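PDB 2ZZR: unsaturated glucuronyl hydrolase from Streptococcus agalactiae, which hydrolyses unsaturated hyaluronan, chondroitin and heparin disaccharides, releasing the 4,5-unsaturated uronic acid from both 1,3 and 1,4 glycosidic linkages. Local coordinates for residues A[362-365]-A[366-369]. Sequence-based numbering, arbitrary orientation.
Sequences VYSW and HSGK
Trp365 directs the CE3-CZ3 edge of its indole at a face of the His366 ring at the start of the turn, a T-shaped pair with planes at 81° and ring centroids 4.9 Å apart (six-membered ring of Trp365 to His366). The indole is placed there with Trp365 CG anti to the backbone N (chi1 -169°), and Trp290 also stacks on it. Ser364 and Lys369 form an antiparallel hydrogen-bonded pair: Ser364 N gives a nearly straight bond to Lys369 O (2.9 Å), and Lys369 N returns a more bent one to Ser364 O at 3.0 Å. Between them runs a type I turn from Trp365 to Gly368, closed by Gly368 N on Trp365 O (3.1 Å), with the donor well above the carbonyl plane. Gly368 and Lys369 both face Ser364, which defines a G1 beta bulge; the bulge puts Gly368 at a positive phi, a conformation that favours glycine. The turn and its bulge belong to the loop before helix 376-390 and bear two probable substrate-binding residues, Ser364 and Ser367. Their hydroxyls come out on the same side of the turn, with Ser364 OG 3.4 Å from Ser367 OG; a chi1 of -171° swings the Ser364 hydroxyl to this place. Lys369 CB lies on that side too, and its extended chain runs past the CD2-CE2 side of Tyr363, crossing it at an angle: Lys369 CB is 3.8 Å from Tyr363 CD2, and Lys369 CD comes within 4.0 Å of Tyr363 CE2. Closer still, Tyr363 CB is 3.3 Å from Lys369 O. Trp68 NE1 bonds the Tyr363 hydroxyl, while Arg246, probably a substrate-binding residue, hydrogen-bonds the carbonyl oxygens of Val362 and Tyr363 through NH1 and NH2.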
ATOM      1  N   VAL A 362       3.480 -12.700  -3.025  1.00 17.35           N
ATOM      2  CA  VAL A 362       2.561 -13.315  -3.983  1.00 17.48           C
ATOM      3  C   VAL A 362       1.709 -12.218  -4.605  1.00 17.90           C
ATOM      4  O   VAL A 362       0.982 -11.507  -3.908  1.00 17.96           O
ATOM      5  CB  VAL A 362       1.663 -14.410  -3.347  1.00 17.37           C
ATOM      6  CG1 VAL A 362       0.612 -14.908  -4.352  1.00 16.87           C
ATOM      7  CG2 VAL A 362       2.506 -15.584  -2.868  1.00 17.04           C
ATOM      8  N   TYR A 363       1.829 -12.078  -5.921  1.00 18.14           N
ATOM      9  CA  TYR A 363       1.084 -11.078  -6.669  1.00 18.33           C
ATOM     10  C   TYR A 363      -0.362 -11.537  -6.897  1.00 19.04           C
ATOM     11  O   TYR A 363      -1.292 -10.958  -6.336  1.00 18.29           O
ATOM     12  CB  TYR A 363       1.821 -10.764  -7.975  1.00 18.04           C
ATOM     13  CG  TYR A 363       1.197  -9.740  -8.905  1.00 17.79           C
ATOM     14  CD1 TYR A 363       0.166  -8.890  -8.491  1.00 17.82           C
ATOM     15  CD2 TYR A 363       1.673  -9.601 -10.208  1.00 16.93           C
ATOM     16  CE1 TYR A 363      -0.380  -7.945  -9.361  1.00 17.56           C
ATOM     17  CE2 TYR A 363       1.137  -8.669 -11.075  1.00 16.96           C
ATOM     18  CZ  TYR A 363       0.117  -7.844 -10.652  1.00 17.72           C
ATOM     19  OH  TYR A 363      -0.408  -6.915 -11.520  1.00 18.59           O
ATOM     20  N   SER A 364      -0.542 -12.587  -7.699  1.00 20.06           N
ATOM     21  CA  SER A 364      -1.872 -13.134  -7.964  1.00 21.49           C
ATOM     22  C   SER A 364      -1.778 -14.654  -8.073  1.00 22.18           C
ATOM     23  O   SER A 364      -1.347 -15.187  -9.096  1.00 22.45           O
ATOM     24  CB  SER A 364      -2.466 -12.521  -9.236  1.00 21.49           C
ATOM     25  OG  SER A 364      -3.826 -12.900  -9.390  1.00 22.66           O
ATOM     26  N   TRP A 365      -2.161 -15.343  -7.003  1.00 23.20           N
ATOM     27  CA  TRP A 365      -1.953 -16.789  -6.894  1.00 24.34           C
ATOM     28  C   TRP A 365      -2.686 -17.594  -7.974  1.00 24.86           C
ATOM     29  O   TRP A 365      -2.091 -18.460  -8.618  1.00 24.57           O
ATOM     30  CB  TRP A 365      -2.358 -17.270  -5.504  1.00 24.94           C
ATOM     31  CG  TRP A 365      -1.955 -18.678  -5.181  1.00 25.70           C
ATOM     32  CD1 TRP A 365      -0.725 -19.103  -4.765  1.00 26.38           C
ATOM     33  CD2 TRP A 365      -2.788 -19.842  -5.228  1.00 26.35           C
ATOM     34  NE1 TRP A 365      -0.740 -20.460  -4.554  1.00 27.23           N
ATOM     35  CE2 TRP A 365      -1.995 -20.938  -4.827  1.00 26.68           C
ATOM     36  CE3 TRP A 365      -4.132 -20.063  -5.565  1.00 26.70           C
ATOM     37  CZ2 TRP A 365      -2.495 -22.245  -4.762  1.00 26.63           C
ATOM     38  CZ3 TRP A 365      -4.631 -21.364  -5.499  1.00 26.69           C
ATOM     39  CH2 TRP A 365      -3.811 -22.436  -5.096  1.00 26.55           C
ATOM     40  N   HIS A 366      -3.968 -17.299  -8.170  1.00 25.33           N
ATOM     41  CA  HIS A 366      -4.788 -18.057  -9.118  1.00 26.20           C
ATOM     42  C   HIS A 366      -4.371 -17.842 -10.574  1.00 26.22           C
ATOM     43  O   HIS A 366      -4.489 -18.750 -11.402  1.00 26.28           O
ATOM     44  CB  HIS A 366      -6.273 -17.746  -8.919  1.00 26.36           C
ATOM     45  CG  HIS A 366      -6.889 -18.485  -7.771  1.00 28.19           C
ATOM     46  ND1 HIS A 366      -7.356 -17.850  -6.639  1.00 29.79           N
ATOM     47  CD2 HIS A 366      -7.110 -19.808  -7.579  1.00 29.10           C
ATOM     48  CE1 HIS A 366      -7.844 -18.750  -5.803  1.00 29.81           C
ATOM     49  NE2 HIS A 366      -7.705 -19.945  -6.348  1.00 30.61           N
ATOM     50  N   SER A 367      -3.869 -16.645 -10.869  1.00 26.07           N
ATOM     51  CA  SER A 367      -3.370 -16.303 -12.200  1.00 26.30           C
ATOM     52  C   SER A 367      -1.933 -16.773 -12.422  1.00 26.10           C
ATOM     53  O   SER A 367      -1.405 -16.665 -13.529  1.00 26.62           O
ATOM     54  CB  SER A 367      -3.463 -14.790 -12.424  1.00 26.34           C
ATOM     55  OG  SER A 367      -4.807 -14.348 -12.343  1.00 27.34           O
ATOM     56  N   GLY A 368      -1.306 -17.292 -11.368  1.00 25.68           N
ATOM     57  CA  GLY A 368       0.094 -17.712 -11.420  1.00 25.56           C
ATOM     58  C   GLY A 368       1.059 -16.562 -11.671  1.00 25.27           C
ATOM     59  O   GLY A 368       2.136 -16.760 -12.242  1.00 25.61           O
ATOM     60  N   LYS A 369       0.670 -15.359 -11.249  1.00 24.73           N
ATOM     61  CA  LYS A 369       1.508 -14.170 -11.402  1.00 24.15           C
ATOM     62  C   LYS A 369       2.315 -13.928 -10.131  1.00 23.35           C
ATOM     63  O   LYS A 369       1.751 -13.868  -9.034  1.00 22.84           O
ATOM     64  CB  LYS A 369       0.656 -12.929 -11.658  1.00 24.30           C
ATOM     65  CG  LYS A 369      -0.112 -12.877 -12.963  1.00 25.94           C
ATOM     66  CD  LYS A 369      -0.888 -11.567 -12.984  1.00 27.99           C
ATOM     67  CE  LYS A 369      -1.752 -11.404 -14.212  1.00 30.13           C
ATOM     68  NZ  LYS A 369      -2.684 -10.250 -14.015  1.00 31.25           N
TER